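Peptidyl-prolyl cis-trans isomerase (Hirschia baltica, PDB 5EX2) probably catalyses the cis-trans isomerisation of peptide bonds preceding proline, as a cyclophilin-type folding helper. Local coordinates at residues F172-R175 and F180-R183; S147-P150 and G154-S157; R52-T57 and P87-V92. One frame throughout, in Å; residues are numbered along the deposited sequence. Where two conformers were deposited one is given.

Contacts 1 and 2 are buried and adjoin each other, for strands 155-158 and 171-174 are neighbours in the barrel, paired through their backbones, and the two contact centres are about 7 Å apart. Contact 1 closes a loop back onto strand 171-174 with an aromatic ring, a thioether and a leucine methyl, whereas contact 2 sets a valine of strand 155-158 against a methionine and a carbonyl from the segment following strand 145-148. Contact 3, its centre about 21 Å from either of the others, is partly buried on helix 45-57; there a leucine fork meets a valine, with an exposed lysine chain alongside.

Contact 1: residues F172-R175 and F180-R183; sequences FLMR and FLDR
The ring of Phe172 receives the sulfur of Met174 at its edge, SD lying in the ring plane, while Leu181 brings CD1 obliquely to the CE2/CZ side of the same ring. That methyl stands 3.4 Å from Phe172 CE2, and Phe172 CZ follows at 3.8 Å from Leu181 CD1. Phe172 was modelled in two conformers, so all the approaches to the ring, the sulfur's included, hold for one of its two placements.

Phe172 and Leu181 come from opposite directions. Met174 and Leu181, in contrast, reach toward each other tip to tip: Met174 SD is 3.9 Å and Met174 CE 4.0 Å from Leu181 CD1. A single leucine branch therefore supplies all the closest contacts with both residues of the strand. Leu181 extends CD1 away from its own backbone (chi2 -179°), whereas the Met174 chain is folded at both chi2 and chi3, near -50° each, which curls the thioether back beside the phenyl edge. All three side chains are buried and the interaction is purely apolar.

Strand 171-174 is paired with strand 155-158 through backbone bonds of Phe172 with Ser157 and of Met174 with Gly154 and Val155. Met73 packs on Phe172 and Met174, and Phe72 on Leu181. A phenylalanine on this strand, a leucine from the loop before strand 187-191 and a methionine from the adjoining strand 73-76 are consistent with the hydrophobic proline pocket on the barrel wall of cyclophilins.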
ATOM      1  N   PHE A 172      -6.723  -4.184  -6.191  0.62 10.56           N
ATOM      2  CA  PHE A 172      -6.162  -3.423  -7.282  0.62  9.45           C
ATOM      3  C   PHE A 172      -4.926  -2.658  -6.855  0.62  9.17           C
ATOM      4  O   PHE A 172      -4.774  -2.191  -5.713  0.62  6.82           O
ATOM      5  CB  PHE A 172      -7.196  -2.531  -7.949  0.62  7.67           C
ATOM      6  CG  PHE A 172      -7.946  -1.653  -7.034  0.62  7.11           C
ATOM      7  CD1 PHE A 172      -9.036  -2.132  -6.334  0.62 15.33           C
ATOM      8  CD2 PHE A 172      -7.608  -0.324  -6.923  0.62  9.91           C
ATOM      9  CE1 PHE A 172      -9.762  -1.303  -5.519  0.62  9.07           C
ATOM     10  CE2 PHE A 172      -8.329   0.510  -6.110  0.62 10.00           C
ATOM     11  CZ  PHE A 172      -9.408   0.020  -5.401  0.62 13.79           C
ATOM     12  N   LEU A 173      -4.043  -2.573  -7.832  1.00  8.47           N
ATOM     13  CA  LEU A 173      -2.763  -1.880  -7.734  1.00  8.14           C
ATOM     14  C   LEU A 173      -2.921  -0.504  -8.342  1.00  8.70           C
ATOM     15  O   LEU A 173      -3.241  -0.381  -9.532  1.00  8.26           O
ATOM     16  CB  LEU A 173      -1.673  -2.645  -8.478  1.00  9.01           C
ATOM     17  CG  LEU A 173      -1.531  -4.119  -8.118  1.00  9.75           C
ATOM     18  CD1 LEU A 173      -0.445  -4.746  -8.988  1.00  9.48           C
ATOM     19  CD2 LEU A 173      -1.197  -4.319  -6.643  1.00 11.09           C
ATOM     20  N   MET A 174      -2.755   0.543  -7.546  1.00  8.13           N
ATOM     21  CA  MET A 174      -2.965   1.892  -8.054  1.00  8.07           C
ATOM     22  C   MET A 174      -1.835   2.340  -8.957  1.00  8.21           C
ATOM     23  O   MET A 174      -0.684   2.389  -8.552  1.00  8.70           O
ATOM     24  CB  MET A 174      -3.127   2.898  -6.916  1.00  9.92           C
ATOM     25  CG  MET A 174      -4.310   2.657  -6.013  1.00  9.54           C
ATOM     26  SD  MET A 174      -5.867   2.501  -6.896  1.00 11.53           S
ATOM     27  CE  MET A 174      -5.839   3.960  -7.912  1.00 13.51           C
ATOM     28  N   ARG A 175      -2.172   2.646 -10.193  1.00  8.64           N
ATOM     29  CA  ARG A 175      -1.202   3.099 -11.184  1.00  9.51           C
ATOM     30  C   ARG A 175      -1.094   4.614 -11.225  1.00  9.46           C
ATOM     31  O   ARG A 175      -0.084   5.150 -11.669  1.00 12.17           O
ATOM     32  CB  ARG A 175      -1.565   2.575 -12.571  1.00 10.47           C
ATOM     33  CG  ARG A 175      -1.392   1.077 -12.701  1.00 10.27           C
ATOM     34  CD  ARG A 175      -2.092   0.478 -13.894  1.00 10.57           C
ATOM     35  NE  ARG A 175      -1.745   0.989 -15.221  1.00 10.71           N
ATOM     36  CZ  ARG A 175      -1.358   0.225 -16.251  1.00  9.19           C
ATOM     37  NH1 ARG A 175      -1.085  -1.075 -16.096  1.00  9.49           N
ATOM     38  NH2 ARG A 175      -1.180   0.782 -17.443  1.00 11.86           N
ATOM     39  N   PHE A 180     -11.061   9.832  -6.102  1.00  9.55           N
ATOM     40  CA  PHE A 180     -12.486   9.495  -6.100  1.00 10.62           C
ATOM     41  C   PHE A 180     -12.747   8.141  -5.438  1.00  9.85           C
ATOM     42  O   PHE A 180     -13.884   7.838  -5.105  1.00 11.80           O
ATOM     43  CB  PHE A 180     -13.039   9.501  -7.531  1.00 10.50           C
ATOM     44  CG  PHE A 180     -12.183   8.756  -8.502  1.00 10.20           C
ATOM     45  CD1 PHE A 180     -11.157   9.397  -9.183  1.00 11.13           C
ATOM     46  CD2 PHE A 180     -12.386   7.412  -8.722  1.00 11.25           C
ATOM     47  CE1 PHE A 180     -10.357   8.701 -10.067  1.00 12.52           C
ATOM     48  CE2 PHE A 180     -11.597   6.713  -9.604  1.00 11.61           C
ATOM     49  CZ  PHE A 180     -10.570   7.366 -10.275  1.00 11.71           C
ATOM     50  N   LEU A 181     -11.697   7.346  -5.207  1.00  9.84           N
ATOM     51  CA  LEU A 181     -11.842   6.097  -4.455  1.00  9.32           C
ATOM     52  C   LEU A 181     -11.782   6.287  -2.957  1.00  9.54           C
ATOM     53  O   LEU A 181     -12.187   5.399  -2.196  1.00  9.43           O
ATOM     54  CB  LEU A 181     -10.749   5.113  -4.833  1.00  9.60           C
ATOM     55  CG  LEU A 181     -10.673   4.705  -6.295  1.00  8.91           C
ATOM     56  CD1 LEU A 181      -9.536   3.713  -6.451  1.00 10.99           C
ATOM     57  CD2 LEU A 181     -11.978   4.115  -6.792  1.00 11.84           C
ATOM     58  N   ASP A 182     -11.254   7.431  -2.529  1.00  9.75           N
ATOM     59  CA  ASP A 182     -10.965   7.636  -1.117  1.00 10.64           C
ATOM     60  C   ASP A 182     -12.240   7.591  -0.274  1.00 10.53           C
ATOM     61  O   ASP A 182     -13.283   8.131  -0.660  1.00 10.65           O
ATOM     62  CB  ASP A 182     -10.258   8.975  -0.898  1.00 10.11           C
ATOM     63  CG  ASP A 182      -8.889   9.048  -1.547  1.00  8.85           C
ATOM     64  OD1 ASP A 182      -8.421   8.048  -2.116  1.00  9.54           O
ATOM     65  OD2 ASP A 182      -8.275  10.140  -1.438  1.00 10.88           O
ATOM     66  N   ARG A 183     -12.125   6.906   0.861  1.00 12.28           N
ATOM     67  CA  ARG A 183     -13.203   6.699   1.822  1.00 10.81           C
ATOM     68  C   ARG A 183     -14.298   5.786   1.281  1.00 10.25           C
ATOM     69  O   ARG A 183     -15.313   5.595   1.942  1.00 11.58           O
ATOM     70  CB  ARG A 183     -13.794   8.032   2.276  1.00 10.39           C
ATOM     71  CG  ARG A 183     -12.752   8.983   2.845  1.00 13.41           C
ATOM     72  CD  ARG A 183     -13.368  10.277   3.359  1.00 16.21           C
ATOM     73  NE  ARG A 183     -14.236  10.021   4.500  1.00 20.20           N
ATOM     74  CZ  ARG A 183     -15.567  10.019   4.478  1.00 30.11           C
ATOM     75  NH1 ARG A 183     -16.244  10.273   3.360  1.00 34.42           N
ATOM     76  NH2 ARG A 183     -16.223   9.756   5.597  1.00 25.86           N
TER

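Contact 2: residues S147-P150 and G154-S157; sequences SWMP and GVVS
Val155 meets the segment 147-150 with its whole isopropyl group, most closely at the carbonyl oxygen of Pro150 and the side chain of Met149. At the branch point, Val155 CB is 4.0 Å from Pro150 O. One methyl, CG1, stands anti to the backbone N (chi1 167°) and is likewise 4.0 Å from Pro150 O. The other, CG2, lies beside the backbone N and goes furthest, to 3.4 Å from Pro150 O, a van der Waals contact of a methyl with an oxygen. Val155 CG2 also touches Met149 CG at 4.1 Å, so this methyl bridges a carbonyl and a thioether chain.

Met149 and Val155 point at each other tip to tip, although the nearest methionine atom is CG, in mid-chain. The methionine is extended through chi1 and chi2 and turns only at chi3, beyond the point of touch. Pro150 takes part through its carbonyl oxygen, while its CB is directed away from segment 154-157.

Around them, Pro128 touches both Met149 and Val155, Met174 covers Val155 from the neighbouring strand, and Ser187 OG bonds Met149 O. The chain between the segments carries Cys152, disulfide-linked to Cys254, and His151, whose NE2 is hydrogen-bonded to Ser157 OG. The arrangement is a buried junction in the cyclophilin fold, where the connection leaving strand 145-148 of the five-stranded antiparallel sheet enters barrel strand 155-158.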
ATOM      1  N   SER A 147      -9.267   9.115   9.658  1.00  9.54           N
ATOM      2  CA  SER A 147      -8.173   9.186   8.697  1.00  7.60           C
ATOM      3  C   SER A 147      -8.300   8.059   7.686  1.00  8.69           C
ATOM      4  O   SER A 147      -9.035   7.116   7.909  1.00  9.27           O
ATOM      5  CB  SER A 147      -6.829   9.106   9.401  1.00  8.61           C
ATOM      6  OG  SER A 147      -6.717  10.126  10.398  1.00  9.02           O
ATOM      7  N   TRP A 148      -7.597   8.176   6.572  1.00  8.95           N
ATOM      8  CA  TRP A 148      -7.623   7.121   5.566  1.00  8.57           C
ATOM      9  C   TRP A 148      -6.340   7.158   4.754  1.00  9.16           C
ATOM     10  O   TRP A 148      -5.608   8.138   4.796  1.00  8.70           O
ATOM     11  CB  TRP A 148      -8.865   7.264   4.669  1.00  8.97           C
ATOM     12  CG  TRP A 148      -9.062   8.620   4.036  1.00  9.89           C
ATOM     13  CD1 TRP A 148      -8.730   8.979   2.754  1.00  8.97           C
ATOM     14  CD2 TRP A 148      -9.664   9.785   4.637  1.00  9.91           C
ATOM     15  NE1 TRP A 148      -9.089  10.283   2.531  1.00 10.24           N
ATOM     16  CE2 TRP A 148      -9.642  10.804   3.671  1.00 10.75           C
ATOM     17  CE3 TRP A 148     -10.203  10.062   5.899  1.00 10.75           C
ATOM     18  CZ2 TRP A 148     -10.145  12.079   3.922  1.00 14.71           C
ATOM     19  CZ3 TRP A 148     -10.693  11.339   6.151  1.00 12.23           C
ATOM     20  CH2 TRP A 148     -10.659  12.324   5.165  1.00 13.75           C
ATOM     21  N   MET A 149      -6.049   6.073   4.040  1.00  7.77           N
ATOM     22  CA  MET A 149      -4.915   6.053   3.152  1.00  8.50           C
ATOM     23  C   MET A 149      -5.420   6.332   1.754  1.00 11.49           C
ATOM     24  O   MET A 149      -6.054   5.460   1.139  1.00  8.51           O
ATOM     25  CB  MET A 149      -4.191   4.711   3.207  1.00  8.45           C
ATOM     26  CG  MET A 149      -3.066   4.611   2.201  1.00  9.31           C
ATOM     27  SD  MET A 149      -1.848   3.351   2.627  1.00 11.13           S
ATOM     28  CE  MET A 149      -2.804   1.853   2.493  1.00 11.17           C
ATOM     29  N   PRO A 150      -5.153   7.536   1.245  1.00  7.72           N
ATOM     30  CA  PRO A 150      -5.700   7.885  -0.068  1.00  8.92           C
ATOM     31  C   PRO A 150      -5.087   7.070  -1.181  1.00  8.31           C
ATOM     32  O   PRO A 150      -3.987   6.550  -1.032  1.00  8.67           O
ATOM     33  CB  PRO A 150      -5.333   9.358  -0.212  1.00  7.73           C
ATOM     34  CG  PRO A 150      -4.131   9.524   0.621  1.00 12.60           C
ATOM     35  CD  PRO A 150      -4.367   8.644   1.813  1.00 10.35           C
ATOM     36  N   GLY A 154       0.755   3.653  -6.289  1.00  8.51           N
ATOM     37  CA  GLY A 154       1.503   2.840  -5.363  1.00  7.45           C
ATOM     38  C   GLY A 154       0.681   2.154  -4.288  1.00  9.13           C
ATOM     39  O   GLY A 154       1.073   1.120  -3.769  1.00  8.99           O
ATOM     40  N   VAL A 155      -0.463   2.723  -3.955  1.00  6.62           N
ATOM     41  CA  VAL A 155      -1.328   2.138  -2.954  1.00  5.99           C
ATOM     42  C   VAL A 155      -1.973   0.896  -3.531  1.00  7.89           C
ATOM     43  O   VAL A 155      -2.141   0.769  -4.736  1.00  7.66           O
ATOM     44  CB  VAL A 155      -2.349   3.203  -2.460  1.00  7.99           C
ATOM     45  CG1 VAL A 155      -3.495   2.601  -1.632  1.00  7.92           C
ATOM     46  CG2 VAL A 155      -1.587   4.242  -1.639  1.00  8.18           C
ATOM     47  N   VAL A 156      -2.297  -0.023  -2.646  1.00  6.05           N
ATOM     48  CA  VAL A 156      -2.967  -1.264  -2.995  1.00  9.04           C
ATOM     49  C   VAL A 156      -4.273  -1.324  -2.213  1.00  8.35           C
ATOM     50  O   VAL A 156      -4.299  -1.009  -1.023  1.00  9.37           O
ATOM     51  CB  VAL A 156      -2.052  -2.482  -2.688  1.00  7.98           C
ATOM     52  CG1 VAL A 156      -2.701  -3.778  -3.083  1.00 11.00           C
ATOM     53  CG2 VAL A 156      -0.714  -2.330  -3.403  1.00  9.35           C
ATOM     54  N   SER A 157      -5.355  -1.717  -2.871  1.00  8.71           N
ATOM     55  CA  SER A 157      -6.680  -1.615  -2.286  1.00  9.67           C
ATOM     56  C   SER A 157      -7.539  -2.805  -2.671  1.00  8.59           C
ATOM     57  O   SER A 157      -7.105  -3.663  -3.413  1.00  8.77           O
ATOM     58  CB  SER A 157      -7.302  -0.299  -2.723  1.00 11.75           C
ATOM     59  OG  SER A 157      -8.505  -0.056  -2.046  1.00 11.31           O
TER

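Contact 3: residues R52-T57 and P87-V92; sequences RKVVRT and PDLEAV
Leu89 straddles one methyl of Val54 with its forked end: Leu89 CD1 and Leu89 CD2 each lie 3.7 Å from Val54 CG2. The two side chains cross at about a right angle. Leu89 swings its CG opposite the backbone N (chi1 -175°), which carries the fork over to the helix. A looser contact comes from Lys53, whose extended aliphatic chain runs alongside and brings CE to 4.3 Å from Leu89 CD1, where the lysine is exposed to solvent.

The next shell concerns the backbone behind Val54. Its carbonyl oxygen is gripped twice by Thr57: Thr57 OG1 donates to Val54 O at 2.6 Å, in the carbonyl plane and on a lone pair (139° at the oxygen), and Thr57 N reaches Val54 O at 3.1 Å. Thr57 OG1 in turn accepts from Leu59 N, tying the residues beyond to this turn. On the other side, Asp88 is the centre of an inverse gamma turn whose last residue is Leu89, and Glu90 O is bonded to Gln50 NE2 of the helix, a polar link that fastens the segment next to the leucine.

Further out, Ile79 of helix 79-83 packs on both Val54 and Pro87, and Lys168 and Asp169 touch Leu89 from a loop. Helix 45-57 lays Val55 against Ala216 and Met218 of barrel strand 212-218, while Val54 meets the loop 87-92, which lies between helix 79-83 and strand 98-100.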
ATOM      1  N   ARG A  52      -3.062 -11.890   4.128  1.00  9.60           N
ATOM      2  CA  ARG A  52      -2.162 -12.955   4.581  1.00 10.18           C
ATOM      3  C   ARG A  52      -2.797 -14.328   4.420  1.00 10.69           C
ATOM      4  O   ARG A  52      -2.160 -15.273   3.949  1.00 10.74           O
ATOM      5  CB  ARG A  52      -1.768 -12.770   6.044  1.00 11.24           C
ATOM      6  CG  ARG A  52      -0.921 -11.559   6.325  1.00 11.20           C
ATOM      7  CD  ARG A  52      -0.195 -11.703   7.651  1.00 12.63           C
ATOM      8  NE  ARG A  52       0.373 -10.429   8.069  1.00 14.33           N
ATOM      9  CZ  ARG A  52      -0.192  -9.605   8.940  1.00 13.83           C
ATOM     10  NH1 ARG A  52      -1.342  -9.910   9.532  1.00 14.85           N
ATOM     11  NH2 ARG A  52       0.414  -8.468   9.233  1.00 13.99           N
ATOM     12  N   LYS A  53      -4.050 -14.437   4.824  1.00 10.77           N
ATOM     13  CA  LYS A  53      -4.788 -15.680   4.732  1.00 12.19           C
ATOM     14  C   LYS A  53      -4.882 -16.156   3.289  1.00 11.00           C
ATOM     15  O   LYS A  53      -4.596 -17.313   2.998  1.00 10.69           O
ATOM     16  CB  LYS A  53      -6.177 -15.482   5.338  1.00 13.75           C
ATOM     17  CG  LYS A  53      -7.105 -16.670   5.253  1.00 15.95           C
ATOM     18  CD  LYS A  53      -8.472 -16.320   5.848  1.00 22.88           C
ATOM     19  CE  LYS A  53      -9.468 -17.465   5.698  1.00 32.55           C
ATOM     20  NZ  LYS A  53      -9.187 -18.587   6.633  1.00 39.64           N
ATOM     21  N   VAL A  54      -5.293 -15.282   2.376  1.00  9.05           N
ATOM     22  CA  VAL A  54      -5.462 -15.703   0.985  1.00 10.09           C
ATOM     23  C   VAL A  54      -4.110 -16.074   0.361  1.00  8.93           C
ATOM     24  O   VAL A  54      -3.984 -17.087  -0.322  1.00 10.23           O
ATOM     25  CB  VAL A  54      -6.180 -14.610   0.159  1.00 10.58           C
ATOM     26  CG1 VAL A  54      -6.309 -15.019  -1.297  1.00 11.44           C
ATOM     27  CG2 VAL A  54      -7.560 -14.346   0.736  1.00 14.50           C
ATOM     28  N   VAL A  55      -3.084 -15.282   0.627  1.00  9.34           N
ATOM     29  CA  VAL A  55      -1.757 -15.588   0.118  1.00  9.30           C
ATOM     30  C   VAL A  55      -1.364 -16.998   0.542  1.00 10.20           C
ATOM     31  O   VAL A  55      -0.912 -17.800  -0.278  1.00 11.53           O
ATOM     32  CB  VAL A  55      -0.703 -14.547   0.613  1.00  8.12           C
ATOM     33  CG1 VAL A  55       0.720 -15.030   0.343  1.00  9.32           C
ATOM     34  CG2 VAL A  55      -0.927 -13.210  -0.055  1.00  8.92           C
ATOM     35  N   ARG A  56      -1.588 -17.318   1.811  1.00  8.83           N
ATOM     36  CA  ARG A  56      -1.133 -18.586   2.371  1.00 10.03           C
ATOM     37  C   ARG A  56      -1.944 -19.789   1.898  1.00  8.38           C
ATOM     38  O   ARG A  56      -1.523 -20.910   2.095  1.00 11.34           O
ATOM     39  CB  ARG A  56      -1.121 -18.493   3.902  1.00 11.46           C
ATOM     40  CG  ARG A  56       0.084 -17.730   4.371  1.00 10.83           C
ATOM     41  CD  ARG A  56      -0.064 -17.275   5.780  1.00 12.86           C
ATOM     42  NE  ARG A  56       1.182 -16.676   6.219  1.00 11.50           N
ATOM     43  CZ  ARG A  56       1.296 -15.813   7.218  1.00 13.81           C
ATOM     44  NH1 ARG A  56       0.222 -15.405   7.887  1.00 12.68           N
ATOM     45  NH2 ARG A  56       2.492 -15.347   7.533  1.00 13.00           N
ATOM     46  N   THR A  57      -3.082 -19.560   1.249  1.00  9.10           N
ATOM     47  CA  THR A  57      -3.793 -20.668   0.596  1.00 10.16           C
ATOM     48  C   THR A  57      -3.145 -21.097  -0.715  1.00 10.19           C
ATOM     49  O   THR A  57      -3.458 -22.171  -1.239  1.00 12.19           O
ATOM     50  CB  THR A  57      -5.257 -20.330   0.248  1.00 10.37           C
ATOM     51  OG1 THR A  57      -5.284 -19.347  -0.796  1.00 11.53           O
ATOM     52  CG2 THR A  57      -6.028 -19.868   1.461  1.00 15.80           C
ATOM     53  N   PRO A  87     -13.869 -20.247  -4.388  1.00 19.36           N
ATOM     54  CA  PRO A  87     -12.984 -20.649  -3.300  1.00 18.56           C
ATOM     55  C   PRO A  87     -13.691 -20.659  -1.963  1.00 21.37           C
ATOM     56  O   PRO A  87     -14.698 -19.969  -1.771  1.00 17.98           O
ATOM     57  CB  PRO A  87     -11.894 -19.591  -3.328  1.00 18.01           C
ATOM     58  CG  PRO A  87     -12.568 -18.376  -3.861  1.00 17.38           C
ATOM     59  CD  PRO A  87     -13.561 -18.893  -4.876  1.00 16.63           C
ATOM     60  N   ASP A  88     -13.148 -21.437  -1.040  1.00 20.12           N
ATOM     61  CA  ASP A  88     -13.594 -21.409   0.337  1.00 21.13           C
ATOM     62  C   ASP A  88     -13.049 -20.161   1.035  1.00 18.65           C
ATOM     63  O   ASP A  88     -11.992 -20.192   1.673  1.00 21.82           O
ATOM     64  CB  ASP A  88     -13.139 -22.669   1.060  1.00 20.28           C
ATOM     65  CG  ASP A  88     -13.541 -22.679   2.514  1.00 22.19           C
ATOM     66  OD1 ASP A  88     -14.390 -21.846   2.916  1.00 23.57           O
ATOM     67  OD2 ASP A  88     -13.011 -23.526   3.263  1.00 27.37           O
ATOM     68  N   LEU A  89     -13.764 -19.050   0.898  1.00 18.26           N
ATOM     69  CA  LEU A  89     -13.240 -17.770   1.343  1.00 16.50           C
ATOM     70  C   LEU A  89     -14.398 -16.830   1.628  1.00 19.38           C
ATOM     71  O   LEU A  89     -15.306 -16.715   0.805  1.00 22.79           O
ATOM     72  CB  LEU A  89     -12.316 -17.189   0.276  1.00 18.84           C
ATOM     73  CG  LEU A  89     -11.581 -15.908   0.618  1.00 19.48           C
ATOM     74  CD1 LEU A  89     -10.673 -16.112   1.819  1.00 32.55           C
ATOM     75  CD2 LEU A  89     -10.786 -15.495  -0.601  1.00 19.55           C
ATOM     76  N   GLU A  90     -14.385 -16.204   2.801  1.00 19.49           N
ATOM     77  CA  GLU A  90     -15.431 -15.265   3.185  1.00 18.80           C
ATOM     78  C   GLU A  90     -15.040 -13.831   2.872  1.00 19.20           C
ATOM     79  O   GLU A  90     -13.853 -13.479   2.818  1.00 17.25           O
ATOM     80  CB  GLU A  90     -15.755 -15.402   4.676  1.00 21.86           C
ATOM     81  CG  GLU A  90     -16.314 -16.763   5.067  1.00 32.91           C
ATOM     82  CD  GLU A  90     -17.636 -17.071   4.389  1.00 43.56           C
ATOM     83  OE1 GLU A  90     -18.499 -16.168   4.328  1.00 51.24           O
ATOM     84  OE2 GLU A  90     -17.804 -18.211   3.905  1.00 51.53           O
ATOM     85  N   ALA A  91     -16.053 -12.996   2.688  1.00 19.27           N
ATOM     86  CA  ALA A  91     -15.839 -11.584   2.454  1.00 19.74           C
ATOM     87  C   ALA A  91     -15.380 -10.908   3.733  1.00 18.85           C
ATOM     88  O   ALA A  91     -15.505 -11.457   4.835  1.00 18.92           O
ATOM     89  CB  ALA A  91     -17.116 -10.938   1.936  1.00 19.86           C
ATOM     90  N   VAL A  92     -14.846  -9.707   3.570  1.00 15.30           N
ATOM     91  CA  VAL A  92     -14.395  -8.906   4.693  1.00 15.56           C
ATOM     92  C   VAL A  92     -15.136  -7.574   4.665  1.00 15.12           C
ATOM     93  O   VAL A  92     -15.325  -6.991   3.605  1.00 16.15           O
ATOM     94  CB  VAL A  92     -12.856  -8.720   4.636  1.00 19.55           C
ATOM     95  CG1 VAL A  92     -12.408  -8.250   3.259  1.00 24.39           C
ATOM     96  CG2 VAL A  92     -12.374  -7.786   5.729  1.00 22.99           C
TER